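Local coordinates for peridinin-chlorophyll A protein (Amphidinium carterae, PDB 2C9E) that probably serves as a water-soluble light-harvesting antenna, holding peridinin and chlorophyll a within an all-helical shell to capture blue-green light, at residues T231-I237 / M274-D279; P160-E164 / N238-F242; A187-I191 / Q308-A312. All coordinates share one frame; numbering follows the deposited sequence.

Contact 1. Residues T231-I237 / M274-D279; sequences TMNQNAI and MIATAD. Unlike the reference sequence in segment 274-279: Asp279 (reference His). With PID (peridinin), chain I.
Met232 lies across Met274, and the two thioether chains cross at a slant. The sulfur of Met232 touches the chain of Met274, with SD 3.6 Å from Met274 CG. The chain of Met232 is extended beyond CG, which carries CE on to Met274 CE and to Ala278 CB. Met274 has CG anti to its backbone N (chi1 -177°) and turns only at its last torsion. Met274 SD lies 4.0 Å from Ile237 CG1, and Met274 CE faces the peridinin methyl CM6. Ala236 CB sits close beside the Met274 backbone, 3.8 Å from its CA.

Two threonine hydroxyls tie the turns together. Asn233 N gives a nearly straight bond to Thr277 OG1 (2.8 Å, 176°). Thr277 OG1 in turn donates to Met274 O of its own segment at 2.9 Å, so one hydroxyl joins Asn233 N to the last turn of helix 261-276. That carbonyl also accepts from Thr277 N, on the same face of its plane. Asp279 N bonds to Thr231 OG1 at 3.1 Å, and this hydroxyl also bonds to Val228 O. Asn233 is the N-cap of helix 234-251. Asp279 caps the next helix through OD1 and Lys282 N.

Gln234 NE2 donates to peridinin O7 over 3.3 Å, almost in line. Phe283 packs against Met232, Ile275 and Ala278. The chemistry therefore divides: hydroxyls satisfy backbone N-H groups at the turns, while Met274 and Ile237 give the peridinin an apolar surface, and Met274 also touches chlorophyll a.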
loop_
_atom_site.group_PDB
_atom_site.type_symbol
_atom_site.label_atom_id
_atom_site.label_comp_id
_atom_site.label_asym_id
_atom_site.label_seq_id
_atom_site.Cartn_x
_atom_site.Cartn_y
_atom_site.Cartn_z
ATOM N N THR A 231 -14.096 6.006 1.470
ATOM C CA THR A 231 -15.058 6.588 2.442
ATOM C C THR A 231 -14.334 7.352 3.559
ATOM O O THR A 231 -14.980 8.043 4.365
ATOM C CB THR A 231 -15.888 5.537 3.205
ATOM O OG1 THR A 231 -15.008 4.800 4.059
ATOM C CG2 THR A 231 -16.656 4.592 2.251
ATOM N N MET A 232 -13.014 7.208 3.659
ATOM C CA MET A 232 -12.290 7.935 4.692
ATOM C C MET A 232 -12.043 9.408 4.329
ATOM O O MET A 232 -11.969 9.776 3.153
ATOM C CB MET A 232 -10.915 7.304 4.977
ATOM C CG MET A 232 -10.979 5.871 5.440
ATOM S SD MET A 232 -9.345 5.128 5.616
ATOM C CE MET A 232 -9.760 3.898 6.915
ATOM N N ASN A 233 -11.858 10.214 5.366
ATOM C CA ASN A 233 -11.551 11.621 5.221
ATOM C C ASN A 233 -10.106 11.730 4.746
ATOM O O ASN A 233 -9.174 11.347 5.456
ATOM C CB ASN A 233 -11.686 12.320 6.570
ATOM C CG ASN A 233 -11.533 13.828 6.458
ATOM O OD1 ASN A 233 -10.421 14.394 6.443
ATOM N ND2 ASN A 233 -12.664 14.492 6.367
ATOM N N GLN A 234 -9.912 12.284 3.554
ATOM C CA GLN A 234 -8.579 12.390 3.018
ATOM C C GLN A 234 -7.545 13.154 3.870
ATOM O O GLN A 234 -6.363 12.813 3.815
ATOM C CB GLN A 234 -8.622 12.939 1.573
ATOM C CG GLN A 234 -7.338 12.599 0.735
ATOM C CD GLN A 234 -7.191 11.099 0.431
ATOM O OE1 GLN A 234 -8.168 10.351 0.541
ATOM N NE2 GLN A 234 -5.973 10.660 0.026
ATOM N N ASN A 235 -7.937 14.152 4.661
ATOM C CA ASN A 235 -6.937 14.862 5.476
ATOM C C ASN A 235 -6.412 13.944 6.597
ATOM O O ASN A 235 -5.251 14.028 7.021
ATOM C CB ASN A 235 -7.522 16.144 6.105
ATOM C CG ASN A 235 -7.805 17.258 5.067
ATOM O OD1 ASN A 235 -6.942 17.610 4.235
ATOM N ND2 ASN A 235 -9.014 17.834 5.135
ATOM N N ALA A 236 -7.297 13.103 7.101
ATOM C CA ALA A 236 -6.960 12.130 8.146
ATOM C C ALA A 236 -6.019 11.069 7.526
ATOM O O ALA A 236 -5.110 10.556 8.194
ATOM C CB ALA A 236 -8.248 11.456 8.670
ATOM N N ILE A 237 -6.249 10.762 6.244
ATOM C CA ILE A 237 -5.411 9.828 5.531
ATOM C C ILE A 237 -4.024 10.464 5.491
ATOM O O ILE A 237 -3.028 9.824 5.851
ATOM C CB ILE A 237 -5.925 9.605 4.086
ATOM C CG1 ILE A 237 -7.144 8.694 4.126
ATOM C CG2 ILE A 237 -4.800 9.010 3.179
ATOM C CD1 ILE A 237 -7.748 8.416 2.767
ATOM N N MET A 274 -8.285 8.313 11.578
ATOM C CA MET A 274 -8.602 7.980 10.204
ATOM C C MET A 274 -9.672 6.892 10.156
ATOM O O MET A 274 -10.588 6.935 9.327
ATOM C CB MET A 274 -7.355 7.525 9.462
ATOM C CG MET A 274 -7.569 7.205 7.973
ATOM S SD MET A 274 -5.993 6.522 7.278
ATOM C CE MET A 274 -6.207 4.744 7.572
ATOM N N ILE A 275 -9.599 5.913 11.042
ATOM C CA ILE A 275 -10.618 4.868 10.993
ATOM C C ILE A 275 -11.983 5.424 11.450
ATOM O O ILE A 275 -13.025 4.966 11.013
ATOM C CB ILE A 275 -10.184 3.654 11.865
ATOM C CG1 ILE A 275 -8.910 3.030 11.243
ATOM C CG2 ILE A 275 -11.357 2.657 12.025
ATOM C CD1 ILE A 275 -8.147 2.195 12.210
ATOM N N ALA A 276 -11.971 6.417 12.323
ATOM C CA ALA A 276 -13.232 6.961 12.785
ATOM C C ALA A 276 -14.007 7.542 11.613
ATOM O O ALA A 276 -15.232 7.556 11.625
ATOM C CB ALA A 276 -12.984 8.034 13.842
ATOM N N THR A 277 -13.292 7.976 10.583
ATOM C CA THR A 277 -13.927 8.579 9.426
ATOM C C THR A 277 -14.390 7.649 8.300
ATOM O O THR A 277 -14.961 8.117 7.312
ATOM C CB THR A 277 -13.010 9.630 8.860
ATOM O OG1 THR A 277 -12.095 9.037 7.923
ATOM C CG2 THR A 277 -12.217 10.229 10.000
ATOM N N ALA A 278 -14.149 6.349 8.447
ATOM C CA ALA A 278 -14.570 5.359 7.458
ATOM C C ALA A 278 -15.998 4.850 7.665
ATOM O O ALA A 278 -16.590 4.983 8.739
ATOM C CB ALA A 278 -13.620 4.127 7.514
ATOM N N ASP A 279 -16.540 4.208 6.640
ATOM C CA ASP A 279 -17.838 3.581 6.782
ATOM C C ASP A 279 -17.485 2.449 7.733
ATOM O O ASP A 279 -16.643 1.636 7.414
ATOM C CB ASP A 279 -18.276 2.985 5.465
ATOM C CG ASP A 279 -19.570 2.253 5.572
ATOM O OD1 ASP A 279 -19.661 1.314 6.395
ATOM O OD2 ASP A 279 -20.494 2.617 4.813
HETATM C C1 PID I . -15.069 -9.030 16.942
HETATM C C2 PID I . -15.603 -9.611 18.252
HETATM C C3 PID I . -16.303 -8.533 19.082
HETATM C C4 PID I . -15.277 -7.443 19.401
HETATM C C5 PID I . -14.742 -6.700 18.172
HETATM C C6 PID I . -14.557 -7.586 16.929
HETATM C C7 PID I . -13.500 -7.228 16.085
HETATM C C8 PID I . -13.578 -6.738 14.779
HETATM C C9 PID I . -12.479 -6.389 13.985
HETATM C C10 PID I . -11.128 -6.459 14.314
HETATM C C11 PID I . -12.544 -5.766 12.808
HETATM C C12 PID I . -11.315 -5.422 12.415
HETATM C C13 PID I . -11.029 -4.666 11.278
HETATM C C14 PID I . -9.779 -4.259 10.805
HETATM C C15 PID I . -9.735 -3.474 9.653
HETATM C C16 PID I . -8.574 -2.963 9.072
HETATM C C17 PID I . -8.646 -2.123 7.960
HETATM C C18 PID I . -7.506 -1.567 7.384
HETATM C C19 PID I . -7.570 -0.682 6.309
HETATM C C20 PID I . -6.413 -0.129 5.766
HETATM C C21 PID I . -6.383 0.787 4.716
HETATM C C22 PID I . -5.150 1.256 4.258
HETATM C C23 PID I . -4.958 2.127 3.301
HETATM C C24 PID I . -4.715 3.002 2.357
HETATM C C25 PID I . -4.552 4.511 2.612
HETATM C C26 PID I . -5.501 5.301 1.702
HETATM C C27 PID I . -5.400 4.885 0.226
HETATM C C28 PID I . -5.583 3.371 0.058
HETATM C C29 PID I . -4.593 2.552 0.897
HETATM C C30 PID I . -6.431 6.781 -0.841
HETATM C C31 PID I . -7.645 7.376 -1.555
HETATM C CM1 PID I . -14.440 -10.072 16.013
HETATM C CM2 PID I . -13.409 -6.095 18.616
HETATM C CM3 PID I . -15.700 -5.556 17.828
HETATM C CM4 PID I . -8.489 -4.564 11.577
HETATM C CM5 PID I . -7.690 1.263 4.072
HETATM C CM6 PID I . -4.869 4.878 4.063
HETATM C CM7 PID I . -3.100 4.910 2.327
HETATM C CM8 PID I . -4.902 1.061 0.727
HETATM O O1 PID I . -15.801 -7.969 16.320
HETATM O O2 PID I . -16.740 -9.118 20.314
HETATM O O3 PID I . -10.636 -7.086 15.251
HETATM O O4 PID I . -10.398 -5.843 13.337
HETATM O O5 PID I . -3.257 2.824 0.456
HETATM O O6 PID I . -6.507 5.466 -0.493
HETATM O O7 PID I . -5.448 7.477 -0.585
#

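Contact 2. Residues P160-E164 / N238-F242; sequences PVIAE and NDAVF. With CLA (chlorophyll a), chain C.
Pro160 and Ile162 lay the loop between helices 132-152 and 176-192 against the side of helix 234-251. This is loop-on-helix packing in an all-helical pigment-binding fold. The side chains of Asn238, Asp239 and Phe242 form the helix surface that meets the loop.

The Pro160 ring crosses the Asn238 amide obliquely. Its CB lies 3.4 Å from Asn238 ND2, and CG is nearly as close. Ile162 points at the helix between Asp239 and Phe242. With CG1 anti to the backbone N (chi1 -155°), its chain runs inward and Ile162 CD1 comes 4.0 Å from Phe242 CD2. The methyl meets the ring at a slant. CD1 also crowds the Asp239 carboxylate, although the very short spacing modelled there is doubtful. Ala163 CB also touches Asp239 OD1, at 3.5 Å.

Phe242 has CG anti to its backbone N (chi1 -179°), and this swings the ring out to the loop. Glu164 runs past its far end, with CG 3.6 Å from Phe242 CE2. The carboxylate and ring planes are steeply inclined, 78° apart. Glu164 is poorly ordered, and its ion pair with Arg246 is long and weak, so this end of the contact is probably mobile.

The same helix turn also reaches the pigments. Ala240 CB lies 3.5 Å from chlorophyll a CBC, and Asn238, which faces the loop, touches a peridinin as well. A water binds the chlorophyll magnesium at 2.1 Å. On the loop side, a second water links the segments: it donates to Val161 O at 2.7 Å and accepts from Asn238 ND2 at 3.2 Å.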
loop_
_atom_site.group_PDB
_atom_site.type_symbol
_atom_site.label_atom_id
_atom_site.label_comp_id
_atom_site.label_asym_id
_atom_site.label_seq_id
_atom_site.Cartn_x
_atom_site.Cartn_y
_atom_site.Cartn_z
ATOM N N PRO A 160 -1.006 18.254 -0.224
ATOM C CA PRO A 160 -1.916 18.697 0.837
ATOM C C PRO A 160 -1.152 19.292 2.029
ATOM O O PRO A 160 0.021 18.960 2.274
ATOM C CB PRO A 160 -2.665 17.416 1.203
ATOM C CG PRO A 160 -1.647 16.376 0.949
ATOM C CD PRO A 160 -1.034 16.789 -0.357
ATOM N N VAL A 161 -1.821 20.194 2.745
ATOM C CA VAL A 161 -1.234 20.819 3.918
ATOM C C VAL A 161 -1.301 19.741 4.979
ATOM O O VAL A 161 -2.317 19.060 5.117
ATOM C CB VAL A 161 -2.063 22.048 4.398
ATOM C CG1 VAL A 161 -1.516 22.547 5.722
ATOM C CG2 VAL A 161 -2.012 23.174 3.358
ATOM N N ILE A 162 -0.240 19.556 5.737
ATOM C CA ILE A 162 -0.332 18.510 6.714
ATOM C C ILE A 162 0.013 19.012 8.097
ATOM O O ILE A 162 1.080 19.555 8.340
ATOM C CB ILE A 162 0.525 17.298 6.311
ATOM C CG1 ILE A 162 -0.034 16.034 6.953
ATOM C CG2 ILE A 162 1.963 17.524 6.686
ATOM C CD1 ILE A 162 -0.003 16.027 8.471
ATOM N N ALA A 163 -0.961 18.838 8.982
ATOM C CA ALA A 163 -0.895 19.244 10.374
ATOM C C ALA A 163 0.486 19.022 11.008
ATOM O O ALA A 163 1.193 19.999 11.322
ATOM C CB ALA A 163 -1.987 18.493 11.171
ATOM N N GLU A 164 0.856 17.745 11.170
ATOM C CA GLU A 164 2.110 17.322 11.797
ATOM C C GLU A 164 1.833 16.929 13.244
ATOM O O GLU A 164 1.432 17.774 14.062
ATOM C CB GLU A 164 3.148 18.434 11.797
ATOM C CG GLU A 164 4.041 18.437 10.609
ATOM C CD GLU A 164 5.480 18.607 11.032
ATOM O OE1 GLU A 164 5.944 17.778 11.850
ATOM O OE2 GLU A 164 6.142 19.562 10.563
ATOM N N ASN A 238 -3.959 11.733 5.092
ATOM C CA ASN A 238 -2.690 12.421 5.007
ATOM C C ASN A 238 -2.019 12.484 6.331
ATOM O O ASN A 238 -0.815 12.315 6.402
ATOM C CB ASN A 238 -2.852 13.835 4.473
ATOM C CG ASN A 238 -3.451 13.844 3.121
ATOM O OD1 ASN A 238 -3.233 12.916 2.342
ATOM N ND2 ASN A 238 -4.217 14.877 2.812
ATOM N N ASP A 239 -2.767 12.742 7.394
ATOM C CA ASP A 239 -2.118 12.793 8.711
ATOM C C ASP A 239 -1.506 11.457 9.119
ATOM O O ASP A 239 -0.362 11.425 9.565
ATOM C CB ASP A 239 -3.089 13.205 9.799
ATOM C CG ASP A 239 -3.566 14.602 9.628
ATOM O OD1 ASP A 239 -2.702 15.505 9.516
ATOM O OD2 ASP A 239 -4.809 14.785 9.611
ATOM N N ALA A 240 -2.269 10.370 8.985
ATOM C CA ALA A 240 -1.781 9.026 9.351
ATOM C C ALA A 240 -0.542 8.629 8.514
ATOM O O ALA A 240 0.471 8.174 9.048
ATOM C CB ALA A 240 -2.895 8.044 9.171
ATOM N N VAL A 241 -0.613 8.832 7.205
ATOM C CA VAL A 241 0.502 8.540 6.329
ATOM C C VAL A 241 1.759 9.322 6.842
ATOM O O VAL A 241 2.851 8.773 6.979
ATOM C CB VAL A 241 0.156 8.949 4.859
ATOM C CG1 VAL A 241 1.407 8.901 3.952
ATOM C CG2 VAL A 241 -0.901 8.000 4.263
ATOM N N PHE A 242 1.615 10.615 7.114
ATOM C CA PHE A 242 2.762 11.340 7.567
ATOM C C PHE A 242 3.232 10.796 8.954
ATOM O O PHE A 242 4.452 10.696 9.216
ATOM C CB PHE A 242 2.448 12.839 7.623
ATOM C CG PHE A 242 3.616 13.659 8.080
ATOM C CD1 PHE A 242 4.796 13.658 7.345
ATOM C CD2 PHE A 242 3.575 14.337 9.302
ATOM C CE1 PHE A 242 5.946 14.313 7.814
ATOM C CE2 PHE A 242 4.706 15.000 9.802
ATOM C CZ PHE A 242 5.900 14.987 9.055
HETATM MG MG CLA C . -0.219 -0.283 9.147
HETATM C CHA CLA C . -2.812 -2.350 10.312
HETATM C CHB CLA C . 2.040 -2.827 9.774
HETATM C CHC CLA C . 2.156 1.312 7.172
HETATM C CHD CLA C . -2.696 1.780 7.794
HETATM N NA CLA C . -0.344 -2.253 10.086
HETATM C C1A CLA C . -1.523 -2.899 10.488
HETATM C C2A CLA C . -1.202 -4.294 10.980
HETATM C C3A CLA C . 0.319 -4.330 11.018
HETATM C C4A CLA C . 0.742 -3.088 10.232
HETATM C CMA CLA C . 0.804 -4.192 12.469
HETATM C CAA CLA C . -1.744 -5.360 10.021
HETATM C CBA CLA C . -1.655 -6.774 10.591
HETATM C CGA CLA C . -1.989 -7.844 9.562
HETATM O O1A CLA C . -1.890 -9.029 9.891
HETATM O O2A CLA C . -2.410 -7.511 8.191
HETATM N NB CLA C . 1.776 -0.626 8.675
HETATM C C1B CLA C . 2.508 -1.720 9.085
HETATM C C2B CLA C . 3.891 -1.501 8.761
HETATM C C3B CLA C . 3.968 -0.337 8.041
HETATM C C4B CLA C . 2.593 0.188 7.924
HETATM C CMB CLA C . 5.109 -2.393 9.206
HETATM C CAB CLA C . 5.328 0.013 7.636
HETATM C CBB CLA C . 5.564 1.137 6.941
HETATM N NC CLA C . -0.272 1.274 7.729
HETATM C C1C CLA C . 0.826 1.813 7.083
HETATM C C2C CLA C . 0.401 3.015 6.373
HETATM C C3C CLA C . -0.937 3.140 6.548
HETATM C C4C CLA C . -1.370 2.032 7.388
HETATM C CMC CLA C . 1.269 3.977 5.557
HETATM C CAC CLA C . -1.840 4.221 5.998
HETATM C CBC CLA C . -1.942 5.446 6.985
HETATM N ND CLA C . -2.252 -0.263 9.042
HETATM C C1D CLA C . -3.114 0.703 8.598
HETATM C C2D CLA C . -4.419 0.527 9.177
HETATM C C3D CLA C . -4.357 -0.637 9.840
HETATM C C4D CLA C . -3.024 -1.121 9.740
HETATM C CMD CLA C . -5.652 1.480 8.981
HETATM C CAD CLA C . -5.110 -1.644 10.545
HETATM O OBD CLA C . -6.223 -1.597 11.098
HETATM C CBD CLA C . -4.229 -2.870 10.678
HETATM C CGD CLA C . -4.299 -3.307 12.125
HETATM O O1D CLA C . -3.461 -2.901 12.927
HETATM O O2D CLA C . -5.321 -4.102 12.530
HETATM C CED CLA C . -5.485 -4.349 13.819
HETATM C C1 CLA C . -2.700 -8.625 7.307
HETATM C C2 CLA C . -3.065 -8.078 6.080
HETATM C C3 CLA C . -4.052 -8.449 5.173
HETATM C C4 CLA C . -5.005 -9.686 5.387
HETATM C C5 CLA C . -4.309 -7.648 3.832
HETATM C C6 CLA C . -3.314 -6.477 3.555
HETATM C C7 CLA C . -3.740 -5.603 2.348
HETATM C C8 CLA C . -2.839 -4.374 2.052
HETATM C C9 CLA C . -3.566 -3.397 1.099
HETATM C C10 CLA C . -1.530 -4.874 1.396
HETATM C C11 CLA C . -0.653 -3.789 0.721
HETATM C C12 CLA C . 0.729 -4.333 0.349
HETATM C C13 CLA C . 0.758 -5.604 -0.514
HETATM C C14 CLA C . 2.062 -6.369 -0.447
HETATM C C15 CLA C . 0.436 -5.232 -1.968
HETATM C C16 CLA C . 1.444 -4.365 -2.704
HETATM C C17 CLA C . 0.795 -3.816 -3.943
HETATM C C18 CLA C . 1.714 -3.050 -4.887
HETATM C C19 CLA C . 0.930 -2.564 -6.078
HETATM C C20 CLA C . 2.842 -3.945 -5.361
HETATM O O HOH W 1 -4.406 17.308 4.816
HETATM O O HOH W 2 0.292 0.969 10.791
#

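Contact 3. Residues A187-I191 / Q308-A312; sequences ATYPI and QAKAA. With DGD (digalactosyl diacyl glycerol (dgdg)), chain K.
Ile191 meets Gln308 and Ala312 where helices 176-192 and 306-324 pack side by side as a nearly antiparallel pair. The local axes come within 9.3 Å, at 151° between their directions. Ile191 CG1 rests on the aliphatic part of Gln308, 3.6 Å from its CG, and one chain slants across the other. Ile191 CD1 goes on to Ala312 CB at 3.7 Å. Ala187 and Ala312 form the closest backbone pair, and Ala187 CB lies 3.9 Å from Ala312 CA.

The lipid digalactosyl diacyl glycerol lies along one flank. Its acyl carbon C9B touches Ile191 CG2 at 3.5 Å, and C5B reaches Ala312 CB at 3.6 Å. Thr188 faces the same chain, while its OG1 bonds back to Phe184 O.

Further out, the lipid is held by Tyr313 and Asn293. Pro190 lies within a kink of helix 176-192, where the regular bonding to the preceding turn is interrupted. Gln308 N bonds to Asn305 OD1 at the start of helix 306-324. The Gln308 side chain bends at chi2 (55°), which turns its amide toward Ala187. Gln308 NE2 donates to Ala187 O over 3.0 Å, in the carbonyl plane on a lone pair.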
loop_
_atom_site.group_PDB
_atom_site.type_symbol
_atom_site.label_atom_id
_atom_site.label_comp_id
_atom_site.label_asym_id
_atom_site.label_seq_id
_atom_site.Cartn_x
_atom_site.Cartn_y
_atom_site.Cartn_z
ATOM N N ALA A 187 -0.037 -0.475 25.831
ATOM C CA ALA A 187 -0.074 -1.929 25.964
ATOM C C ALA A 187 0.583 -2.687 24.796
ATOM O O ALA A 187 1.030 -3.843 24.958
ATOM C CB ALA A 187 -1.511 -2.403 26.139
ATOM N N THR A 188 0.625 -2.041 23.624
ATOM C CA THR A 188 1.188 -2.682 22.424
ATOM C C THR A 188 2.676 -2.395 22.213
ATOM O O THR A 188 3.380 -3.235 21.649
ATOM C CB THR A 188 0.390 -2.299 21.157
ATOM O OG1 THR A 188 0.247 -0.867 21.060
ATOM C CG2 THR A 188 -0.971 -2.934 21.191
ATOM N N TYR A 189 3.169 -1.240 22.654
ATOM C CA TYR A 189 4.595 -0.942 22.499
ATOM C C TYR A 189 5.490 -2.109 22.971
ATOM O O TYR A 189 6.417 -2.514 22.254
ATOM C CB TYR A 189 4.983 0.352 23.237
ATOM C CG TYR A 189 6.372 0.843 22.876
ATOM C CD1 TYR A 189 7.522 0.340 23.522
ATOM C CD2 TYR A 189 6.552 1.756 21.827
ATOM C CE1 TYR A 189 8.813 0.735 23.119
ATOM C CE2 TYR A 189 7.819 2.157 21.408
ATOM C CZ TYR A 189 8.947 1.646 22.048
ATOM O OH TYR A 189 10.183 2.021 21.582
ATOM N N PRO A 190 5.223 -2.688 24.169
ATOM C CA PRO A 190 6.055 -3.812 24.654
ATOM C C PRO A 190 5.973 -5.083 23.817
ATOM O O PRO A 190 6.803 -5.980 23.919
ATOM C CB PRO A 190 5.555 -4.043 26.073
ATOM C CG PRO A 190 4.883 -2.699 26.432
ATOM C CD PRO A 190 4.220 -2.293 25.171
ATOM N N ILE A 191 4.931 -5.193 23.021
ATOM C CA ILE A 191 4.776 -6.335 22.120
ATOM C C ILE A 191 5.542 -5.962 20.827
ATOM O O ILE A 191 6.314 -6.755 20.285
ATOM C CB ILE A 191 3.275 -6.558 21.799
ATOM C CG1 ILE A 191 2.539 -6.805 23.110
ATOM C CG2 ILE A 191 3.118 -7.674 20.805
ATOM C CD1 ILE A 191 1.065 -7.164 23.004
ATOM N N GLN A 308 0.564 -10.688 27.639
ATOM C CA GLN A 308 0.610 -9.333 27.152
ATOM C C GLN A 308 -0.311 -9.108 25.970
ATOM O O GLN A 308 -0.926 -8.068 25.902
ATOM C CB GLN A 308 2.053 -8.948 26.812
ATOM C CG GLN A 308 2.268 -7.457 26.607
ATOM C CD GLN A 308 1.801 -6.599 27.813
ATOM O OE1 GLN A 308 1.692 -7.112 28.937
ATOM N NE2 GLN A 308 1.547 -5.289 27.581
ATOM N N ALA A 309 -0.451 -10.083 25.070
ATOM C CA ALA A 309 -1.320 -9.897 23.910
ATOM C C ALA A 309 -2.785 -9.843 24.302
ATOM O O ALA A 309 -3.542 -9.047 23.768
ATOM C CB ALA A 309 -1.104 -10.972 22.894
ATOM N N LYS A 310 -3.187 -10.725 25.215
ATOM C CA LYS A 310 -4.556 -10.740 25.715
ATOM C C LYS A 310 -4.825 -9.445 26.443
ATOM O O LYS A 310 -5.872 -8.854 26.284
ATOM C CB LYS A 310 -4.771 -11.945 26.630
ATOM C CG LYS A 310 -5.029 -13.211 25.814
ATOM C CD LYS A 310 -4.872 -14.519 26.599
ATOM C CE LYS A 310 -5.065 -15.719 25.643
ATOM N NZ LYS A 310 -4.257 -16.929 26.057
ATOM N N ALA A 311 -3.863 -8.988 27.232
ATOM C CA ALA A 311 -4.025 -7.728 27.959
ATOM C C ALA A 311 -4.163 -6.541 26.974
ATOM O O ALA A 311 -4.929 -5.589 27.217
ATOM C CB ALA A 311 -2.831 -7.499 28.863
ATOM N N ALA A 312 -3.424 -6.619 25.868
ATOM C CA ALA A 312 -3.444 -5.589 24.864
ATOM C C ALA A 312 -4.790 -5.597 24.139
ATOM O O ALA A 312 -5.352 -4.533 23.854
ATOM C CB ALA A 312 -2.283 -5.798 23.869
HETATM C C1A DGD K . -6.682 -7.988 11.743
HETATM C C2A DGD K . -5.730 -7.293 10.759
HETATM C C3A DGD K . -5.930 -7.740 9.304
HETATM C C4A DGD K . -7.221 -7.172 8.678
HETATM C C5A DGD K . -7.189 -7.250 7.154
HETATM C C6A DGD K . -7.200 -5.929 6.361
HETATM C C7A DGD K . -6.362 -4.784 6.922
HETATM C C8A DGD K . -5.429 -4.137 5.856
HETATM C C9A DGD K . -4.368 -3.234 6.552
HETATM C CAA DGD K . -3.035 -3.920 6.823
HETATM C CBA DGD K . -1.784 -3.122 6.312
HETATM C CCA DGD K . -2.050 -1.622 5.876
HETATM C CDA DGD K . -1.970 -1.508 4.345
HETATM C CEA DGD K . -1.978 -0.101 3.829
HETATM C CFA DGD K . -0.593 0.554 3.584
HETATM C CGA DGD K . -0.785 1.796 2.643
HETATM C CHA DGD K . 0.521 2.287 1.986
HETATM C CIA DGD K . 1.337 1.165 1.300
HETATM O O1A DGD K . -6.916 -9.211 11.585
HETATM C C1B DGD K . -5.985 -7.683 16.287
HETATM C C2B DGD K . -6.074 -7.133 17.725
HETATM C C3B DGD K . -4.727 -7.210 18.451
HETATM C C4B DGD K . -4.792 -6.711 19.896
HETATM C C5B DGD K . -3.385 -6.547 20.503
HETATM C C6B DGD K . -2.534 -7.845 20.454
HETATM C C7B DGD K . -1.065 -7.537 20.206
HETATM C C8B DGD K . -0.844 -6.635 18.976
HETATM C C9B DGD K . 0.573 -6.050 18.997
HETATM C CAB DGD K . 1.091 -5.642 17.588
HETATM C CBB DGD K . 2.475 -5.039 17.641
HETATM C CCB DGD K . 2.500 -3.526 17.781
HETATM C CDB DGD K . 1.708 -2.789 16.706
HETATM C CEB DGD K . 0.265 -2.466 17.182
HETATM C CFB DGD K . -0.645 -2.589 15.982
HETATM C CGB DGD K . -1.993 -2.994 16.301
HETATM C CHB DGD K . -2.154 -4.475 16.318
HETATM C CIB DGD K . -3.643 -4.770 16.404
HETATM O O1B DGD K . -5.031 -7.341 15.542
HETATM O O1G DGD K . -6.716 -7.421 13.006
HETATM C C1G DGD K . -7.616 -7.973 13.943
HETATM C C2G DGD K . -6.839 -9.101 14.637
HETATM O O2G DGD K . -6.585 -8.844 16.034
HETATM C C3G DGD K . -7.648 -10.408 14.547
HETATM O O3G DGD K . -8.935 -10.144 15.145
HETATM C C1D DGD K . -9.203 -10.896 16.326
HETATM C C2D DGD K . -10.497 -10.299 16.901
HETATM O O2D DGD K . -10.286 -8.926 17.261
HETATM C C3D DGD K . -10.889 -11.112 18.144
HETATM O O3D DGD K . -12.113 -10.624 18.676
HETATM C C4D DGD K . -11.050 -12.588 17.765
HETATM O O4D DGD K . -12.203 -12.750 16.942
HETATM C C5D DGD K . -9.802 -13.062 16.989
HETATM O O5D DGD K . -9.972 -15.289 17.715
HETATM C C6D DGD K . -10.006 -14.491 16.557
HETATM O O6D DGD K . -9.537 -12.260 15.847
HETATM C C1E DGD K . -11.190 -16.049 17.812
HETATM C C2E DGD K . -11.291 -16.662 19.230
HETATM O O2E DGD K . -11.222 -15.608 20.208
HETATM C C3E DGD K . -10.095 -17.595 19.469
HETATM O O3E DGD K . -10.311 -18.345 20.664
HETATM C C4E DGD K . -9.807 -18.537 18.244
HETATM O O4E DGD K . -10.761 -19.604 18.194
HETATM C C5E DGD K . -9.860 -17.728 16.923
HETATM O O6E DGD K . -11.128 -17.059 16.791
HETATM C C6E DGD K . -9.617 -18.642 15.719
HETATM O O5E DGD K . -9.563 -17.931 14.489
#

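Contacts 1 and 2 are neighbours, with centres 12 Å apart. Both use helix 234-251: contact 1 its first turn, contact 2 the next. They touch where Met274 SD packs on Ala240 CB at 3.9 Å. Contact 3 lies farther off, with its centre about 26 Å from that of contact 1 and 27 Å from that of contact 2. Along the chain the order is 160-164, 187-191, 231-237, 238-242, 274-279, 308-312. Contact 1 is nested within the loop closed by contact 3, while contact 2 crosses both. Contact 1 joins helices 234-251 and 261-276, contact 2 sets loop 160-164 on helix 234-251, and contact 3 pairs helices 176-192 and 306-324 beside the lipid.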